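Local coordinates for transcriptional regulator, MarR family (Methanosarcina mazei, PDB 3S2W), which probably binds DNA as a homodimer and regulates transcription, like other winged helix-turn-helix proteins of the MarR family, at residues I28-L31 and Y32-G35; K75-K78 and G79-A82; K115-E118 and P119-K122. All blocks are in the same frame, centred on the assembly; numbering follows the deposited sequence.

Interaction 1: I28-L31 and Y32-G35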
loop_
_atom_site.group_PDB
_atom_site.type_symbol
_atom_site.label_atom_id
_atom_site.label_comp_id
_atom_site.label_asym_id
_atom_site.label_seq_id
_atom_site.Cartn_x
_atom_site.Cartn_y
_atom_site.Cartn_z
ATOM N N ILE A 28 -5.122 0.657 5.763
ATOM C CA ILE A 28 -4.725 0.072 4.491
ATOM C C ILE A 28 -3.260 0.334 4.156
ATOM O O ILE A 28 -2.512 -0.605 3.872
ATOM C CB ILE A 28 -5.671 0.561 3.378
ATOM C CG1 ILE A 28 -7.042 -0.099 3.590
ATOM C CG2 ILE A 28 -5.100 0.303 1.978
ATOM C CD1 ILE A 28 -8.091 0.330 2.609
ATOM N N SER A 29 -2.836 1.592 4.229
ATOM C CA SER A 29 -1.422 1.949 4.060
ATOM C C SER A 29 -0.490 1.157 4.973
ATOM O O SER A 29 0.584 0.761 4.562
ATOM C CB SER A 29 -1.220 3.427 4.359
ATOM O OG SER A 29 -2.251 4.181 3.756
ATOM N N TYR A 30 -0.892 0.949 6.222
ATOM C CA TYR A 30 -0.055 0.194 7.143
ATOM C C TYR A 30 -0.000 -1.294 6.837
ATOM O O TYR A 30 1.070 -1.908 6.902
ATOM C CB TYR A 30 -0.503 0.407 8.594
ATOM C CG TYR A 30 0.033 1.685 9.205
ATOM C CD1 TYR A 30 1.270 1.702 9.835
ATOM C CD2 TYR A 30 -0.695 2.875 9.142
ATOM C CE1 TYR A 30 1.775 2.867 10.396
ATOM C CE2 TYR A 30 -0.202 4.045 9.695
ATOM C CZ TYR A 30 1.036 4.032 10.322
ATOM O OH TYR A 30 1.544 5.184 10.874
ATOM N N LEU A 31 -1.150 -1.883 6.519
ATOM C CA LEU A 31 -1.175 -3.305 6.243
ATOM C C LEU A 31 -0.333 -3.561 5.002
ATOM O O LEU A 31 0.483 -4.493 4.955
ATOM C CB LEU A 31 -2.604 -3.796 6.081
ATOM C CG LEU A 31 -3.411 -3.870 7.381
ATOM C CD1 LEU A 31 -4.883 -3.975 7.085
ATOM C CD2 LEU A 31 -2.962 -5.022 8.246
ATOM N N TYR A 32 -0.491 -2.693 4.019
ATOM C CA TYR A 32 0.366 -2.736 2.846
ATOM C C TYR A 32 1.856 -2.743 3.197
ATOM O O TYR A 32 2.621 -3.567 2.696
ATOM C CB TYR A 32 0.075 -1.567 1.918
ATOM C CG TYR A 32 1.086 -1.470 0.805
ATOM C CD1 TYR A 32 1.036 -2.340 -0.287
ATOM C CD2 TYR A 32 2.095 -0.516 0.840
ATOM C CE1 TYR A 32 1.967 -2.257 -1.324
ATOM C CE2 TYR A 32 3.026 -0.435 -0.170
ATOM C CZ TYR A 32 2.958 -1.306 -1.260
ATOM O OH TYR A 32 3.891 -1.212 -2.272
ATOM N N ARG A 33 2.277 -1.816 4.049
ATOM C CA ARG A 33 3.702 -1.698 4.358
ATOM C C ARG A 33 4.202 -2.854 5.181
ATOM O O ARG A 33 5.311 -3.330 4.960
ATOM C CB ARG A 33 4.021 -0.380 5.042
ATOM C CG ARG A 33 3.799 0.784 4.111
ATOM C CD ARG A 33 4.333 2.085 4.672
ATOM N NE ARG A 33 3.603 3.192 4.078
ATOM C CZ ARG A 33 2.707 3.928 4.720
ATOM N NH1 ARG A 33 2.085 4.899 4.067
ATOM N NH2 ARG A 33 2.450 3.705 6.011
ATOM N N TYR A 34 3.391 -3.287 6.142
ATOM C CA TYR A 34 3.726 -4.456 6.946
ATOM C C TYR A 34 3.855 -5.643 6.002
ATOM O O TYR A 34 4.815 -6.422 6.074
ATOM C CB TYR A 34 2.632 -4.740 7.983
ATOM C CG TYR A 34 2.466 -3.665 9.038
ATOM C CD1 TYR A 34 3.446 -2.700 9.243
ATOM C CD2 TYR A 34 1.335 -3.627 9.838
ATOM C CE1 TYR A 34 3.300 -1.732 10.196
ATOM C CE2 TYR A 34 1.179 -2.661 10.806
ATOM C CZ TYR A 34 2.158 -1.713 10.985
ATOM O OH TYR A 34 1.994 -0.752 11.967
ATOM N N GLY A 35 2.865 -5.767 5.121
ATOM C CA GLY A 35 2.857 -6.812 4.124
ATOM C C GLY A 35 4.160 -6.840 3.351
ATOM O O GLY A 35 4.700 -7.919 3.114
#
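The amide N of G35 donates to L31 O at 2.7 Å, the last of four successive i-to-i+4 backbone bonds that join I28-L31 to Y32-G35 as consecutive residues of helix 23-43. Y34 N gives Y30 O a nearly straight bond of 2.8 Å (N-H...O 171°), and the Y34 ring lies over the same oxygen: one face rests above Y30 O, with CG 3.1 Å away, toward the rim. The ring then crosses Y30 obliquely, the planes at 59°, and Y34 OH comes within 3.3 Å of Y30 CD1. R33 runs back along the helix, extended from CG to NE (chi2 -170°), which carries the guanidinium past S29; R33 NH1 lies 3.6 Å from S29 CB, and R33 NH2 stands 4.3 Å above the centre of the Y30 ring. With R33 CZ 5.6 Å from the Y30 ring centroid, this cation-pi pair is too long to add more than a slight attraction. S29 OG turns back to G25 O. Y32 projects to the dimer contact, where its ring stacks on Y32 of the second subunit, while Y34 packs on W128 of helix 112-133. The side-chain chemistry here is thus mainly aromatic packing and dispersion, the directional bonds coming from the backbone, and the charge of R33 probably gains only modestly from lying over the Y30 ring.

Interaction 2: K75-K78 and G79-A82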
loop_
_atom_site.group_PDB
_atom_site.type_symbol
_atom_site.label_atom_id
_atom_site.label_comp_id
_atom_site.label_asym_id
_atom_site.label_seq_id
_atom_site.Cartn_x
_atom_site.Cartn_y
_atom_site.Cartn_z
ATOM N N LYS A 75 -1.219 -0.320 -11.682
ATOM C CA LYS A 75 -1.065 1.105 -11.411
ATOM C C LYS A 75 0.260 1.345 -10.720
ATOM O O LYS A 75 0.323 2.021 -9.689
ATOM C CB LYS A 75 -2.227 1.661 -10.578
ATOM C CG LYS A 75 -3.579 1.666 -11.290
ATOM C CD LYS A 75 -3.644 2.783 -12.300
ATOM C CE LYS A 75 -4.978 2.814 -12.988
ATOM N NZ LYS A 75 -5.424 4.220 -13.182
ATOM N N ILE A 76 1.317 0.766 -11.287
ATOM C CA ILE A 76 2.693 1.100 -10.914
ATOM C C ILE A 76 3.339 1.770 -12.123
ATOM O O ILE A 76 3.148 1.302 -13.261
ATOM C CB ILE A 76 3.498 -0.150 -10.508
ATOM C CG1 ILE A 76 2.893 -0.808 -9.264
ATOM C CG2 ILE A 76 4.952 0.211 -10.253
ATOM C CD1 ILE A 76 3.498 -2.162 -8.916
ATOM N N ASP A 77 4.083 2.860 -11.899
ATOM C CA ASP A 77 4.573 3.682 -13.022
ATOM C C ASP A 77 5.548 2.949 -13.949
ATOM O O ASP A 77 6.138 1.932 -13.578
ATOM C CB ASP A 77 5.135 5.044 -12.567
ATOM C CG ASP A 77 6.326 4.922 -11.614
ATOM O OD1 ASP A 77 7.470 4.786 -12.094
ATOM O OD2 ASP A 77 6.129 4.996 -10.382
ATOM N N LYS A 78 5.697 3.481 -15.156
ATOM C CA LYS A 78 6.482 2.847 -16.207
ATOM C C LYS A 78 7.925 2.622 -15.800
ATOM O O LYS A 78 8.509 1.602 -16.139
ATOM C CB LYS A 78 6.431 3.679 -17.496
ATOM C CG LYS A 78 5.026 4.162 -17.866
ATOM C CD LYS A 78 4.013 3.014 -17.976
ATOM C CE LYS A 78 2.573 3.534 -18.076
ATOM N NZ LYS A 78 1.744 2.777 -19.076
ATOM N N GLY A 79 8.492 3.579 -15.075
ATOM C CA GLY A 79 9.888 3.522 -14.678
ATOM C C GLY A 79 10.119 2.562 -13.533
ATOM O O GLY A 79 11.145 1.894 -13.478
ATOM N N THR A 80 9.164 2.490 -12.613
ATOM C CA THR A 80 9.206 1.489 -11.557
ATOM C C THR A 80 8.978 0.093 -12.161
ATOM O O THR A 80 9.702 -0.863 -11.849
ATOM C CB THR A 80 8.169 1.799 -10.446
ATOM O OG1 THR A 80 8.449 3.088 -9.891
ATOM C CG2 THR A 80 8.222 0.761 -9.339
ATOM N N THR A 81 7.985 -0.004 -13.041
ATOM C CA THR A 81 7.727 -1.232 -13.796
ATOM C C THR A 81 8.972 -1.740 -14.526
ATOM O O THR A 81 9.325 -2.908 -14.415
ATOM C CB THR A 81 6.569 -1.029 -14.766
ATOM O OG1 THR A 81 5.356 -0.971 -14.012
ATOM C CG2 THR A 81 6.485 -2.167 -15.798
ATOM N N ALA A 82 9.653 -0.850 -15.237
ATOM C CA ALA A 82 10.827 -1.231 -16.015
ATOM C C ALA A 82 11.925 -1.849 -15.146
ATOM O O ALA A 82 12.494 -2.893 -15.497
ATOM C CB ALA A 82 11.360 -0.030 -16.800
#
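D77 leaves the preceding loop in an extended conformation (psi 161°) and its carbonyl O takes T81 N at 2.7 Å, while K78 O takes A82 N, so the first helical turn closes directly behind it. The D77 side chain turns back over that turn: CG sits between the backbone N and the carbonyl carbon (chi1 61°), and D77 OD1 accepts from T80 N at 2.9 Å, approached from above the carboxylate plane. T80 OG1 lies against the same carboxylate, weakly bonded at 2.9 Å from D77 OD1 or 3.0 Å from D77 OD2. The bond from T80 N to OD1 makes D77 the N-cap of helix 78-90, which follows helix 67-74 in the helix-turn-helix and corresponds to the recognition helix of MarR proteins, probably the one presented to DNA. A sulfate, probably picked up from the crystallisation solution, is bound near G79 at this helix start. T81 OG1 donates a second bond to D77 O, 3.0 Å long and from above the carbonyl plane, so two donors of one residue grip that oxygen. Before the cap, I76 CG2 meets T80 CG2 methyl to methyl at 3.4 Å, the two side chains crossing at about a right angle; I76 and T81 also pack on F55 of helix 53-61.

Interaction 3: K115-E118 and P119-K122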
loop_
_atom_site.group_PDB
_atom_site.type_symbol
_atom_site.label_atom_id
_atom_site.label_comp_id
_atom_site.label_asym_id
_atom_site.label_seq_id
_atom_site.Cartn_x
_atom_site.Cartn_y
_atom_site.Cartn_z
ATOM N N LYS A 115 7.977 -20.370 -13.403
ATOM C CA LYS A 115 6.749 -21.144 -13.259
ATOM C C LYS A 115 6.864 -22.036 -12.038
ATOM O O LYS A 115 5.927 -22.138 -11.244
ATOM C CB LYS A 115 6.392 -21.944 -14.519
ATOM C CG LYS A 115 5.838 -21.094 -15.648
ATOM C CD LYS A 115 5.807 -21.840 -16.982
ATOM C CE LYS A 115 4.533 -22.662 -17.155
ATOM N NZ LYS A 115 4.484 -23.380 -18.471
ATOM N N LYS A 116 8.027 -22.651 -11.866
ATOM C CA LYS A 116 8.242 -23.521 -10.720
ATOM C C LYS A 116 8.261 -22.783 -9.376
ATOM O O LYS A 116 8.227 -23.411 -8.318
ATOM C CB LYS A 116 9.488 -24.387 -10.909
ATOM C CG LYS A 116 9.305 -25.446 -12.004
ATOM C CD LYS A 116 10.060 -26.735 -11.703
ATOM C CE LYS A 116 9.536 -27.897 -12.547
ATOM N NZ LYS A 116 10.222 -29.174 -12.187
ATOM N N LEU A 117 8.289 -21.454 -9.414
ATOM C CA LEU A 117 8.339 -20.681 -8.182
ATOM C C LEU A 117 6.959 -20.517 -7.567
ATOM O O LEU A 117 6.841 -20.292 -6.366
ATOM C CB LEU A 117 8.942 -19.310 -8.431
ATOM C CG LEU A 117 9.777 -18.909 -7.221
ATOM C CD1 LEU A 117 10.737 -20.044 -6.926
ATOM C CD2 LEU A 117 10.530 -17.620 -7.453
ATOM N N GLU A 118 5.931 -20.668 -8.400
ATOM C CA GLU A 118 4.545 -20.321 -8.064
ATOM C C GLU A 118 3.962 -20.909 -6.775
ATOM O O GLU A 118 3.316 -20.194 -6.027
ATOM C CB GLU A 118 3.614 -20.624 -9.246
ATOM C CG GLU A 118 2.265 -19.981 -9.123
ATOM C CD GLU A 118 1.289 -20.434 -10.212
ATOM O OE1 GLU A 118 0.091 -20.137 -10.072
ATOM O OE2 GLU A 118 1.701 -21.088 -11.198
ATOM N N PRO A 119 4.160 -22.218 -6.524
ATOM C CA PRO A 119 3.671 -22.810 -5.272
ATOM C C PRO A 119 4.262 -22.099 -4.058
ATOM O O PRO A 119 3.587 -21.936 -3.034
ATOM C CB PRO A 119 4.216 -24.250 -5.321
ATOM C CG PRO A 119 4.432 -24.527 -6.756
ATOM C CD PRO A 119 4.815 -23.216 -7.390
ATOM N N ASP A 120 5.519 -21.688 -4.171
ATOM C CA ASP A 120 6.198 -20.997 -3.078
ATOM C C ASP A 120 5.623 -19.578 -2.865
ATOM O O ASP A 120 5.341 -19.178 -1.740
ATOM C CB ASP A 120 7.706 -20.938 -3.333
ATOM C CG ASP A 120 8.304 -22.307 -3.697
ATOM O OD1 ASP A 120 8.182 -22.729 -4.887
ATOM O OD2 ASP A 120 8.907 -22.944 -2.792
HETATM N N MSE A 121 5.442 -18.836 -3.953
HETATM C CA MSE A 121 4.867 -17.504 -3.887
HETATM C C MSE A 121 3.438 -17.540 -3.339
HETATM O O MSE A 121 3.087 -16.792 -2.422
HETATM C CB MSE A 121 4.862 -16.887 -5.277
HETATM C CG MSE A 121 6.240 -16.784 -5.912
HETATM SE SE MSE A 121 7.473 -15.674 -4.869
HETATM C CE MSE A 121 8.332 -17.060 -3.806
ATOM N N LYS A 122 2.601 -18.411 -3.887
ATOM C CA LYS A 122 1.225 -18.437 -3.428
ATOM C C LYS A 122 1.121 -18.833 -1.955
ATOM O O LYS A 122 0.219 -18.364 -1.230
ATOM C CB LYS A 122 0.347 -19.291 -4.348
ATOM C CG LYS A 122 -0.103 -18.525 -5.628
ATOM C CD LYS A 122 -1.029 -19.357 -6.527
ATOM C CE LYS A 122 -1.554 -18.543 -7.720
ATOM N NZ LYS A 122 -2.197 -19.394 -8.784
#
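E118 and K122 form the ionic part of the contact: one helical turn apart, their side chains lie side by side and point the same way, and K122 NZ reaches E118 OE1 at 2.7 Å, nearly along the C-O axis. E118 CG stands anti to the backbone N (chi1 -165°) and the chain is extended beyond it; K122, also extended but with CG beside its backbone N, runs alongside to bring NZ to OE1. A leucine in place of K122 would probably leave the E118 carboxylate without this positive mate and free to turn. The backbone bonds are uneven. K122 N donates to E118 O at 2.9 Å in regular i-to-i+4 fashion, and M121 N to L117 O at 3.1 Å. P119, lacking an amide hydrogen, and D120 make no i-to-i+4 bond to the preceding turn; D120 N reaches L117 O only weakly (N-H...O 125°). The apolar part is a single van der Waals contact: M121, a selenomethionine, brings CE within 4.1 Å of L117 CG. Both side chains also pack on Y46 and on helix 53-61, L117 on Y60 and M121 on F53 and M57. Altogether this is a proline kink in helix 112-133, with the E118-K122 ion pair spanning the proline.

In the fold
The three contacts follow one another along the chain: interaction 1 in helix 23-43, interaction 2 at the loop-to-helix junction that opens helix 78-90, interaction 3 in helix 112-133. Their centres form an open triangle: interactions 1 and 2 are 20 Å apart, and interaction 3 is 23 Å from each of them; none touches another. Helix 53-61 packs against both interaction 2 and interaction 3, and helix 112-133 also packs on interaction 1. Interactions 1 and 2 both meet the second subunit, where R33 touches I76 of the other copy. This contact across the dimer brings helix 23-43 of one subunit next to the start of the probable DNA-reading helix of the other.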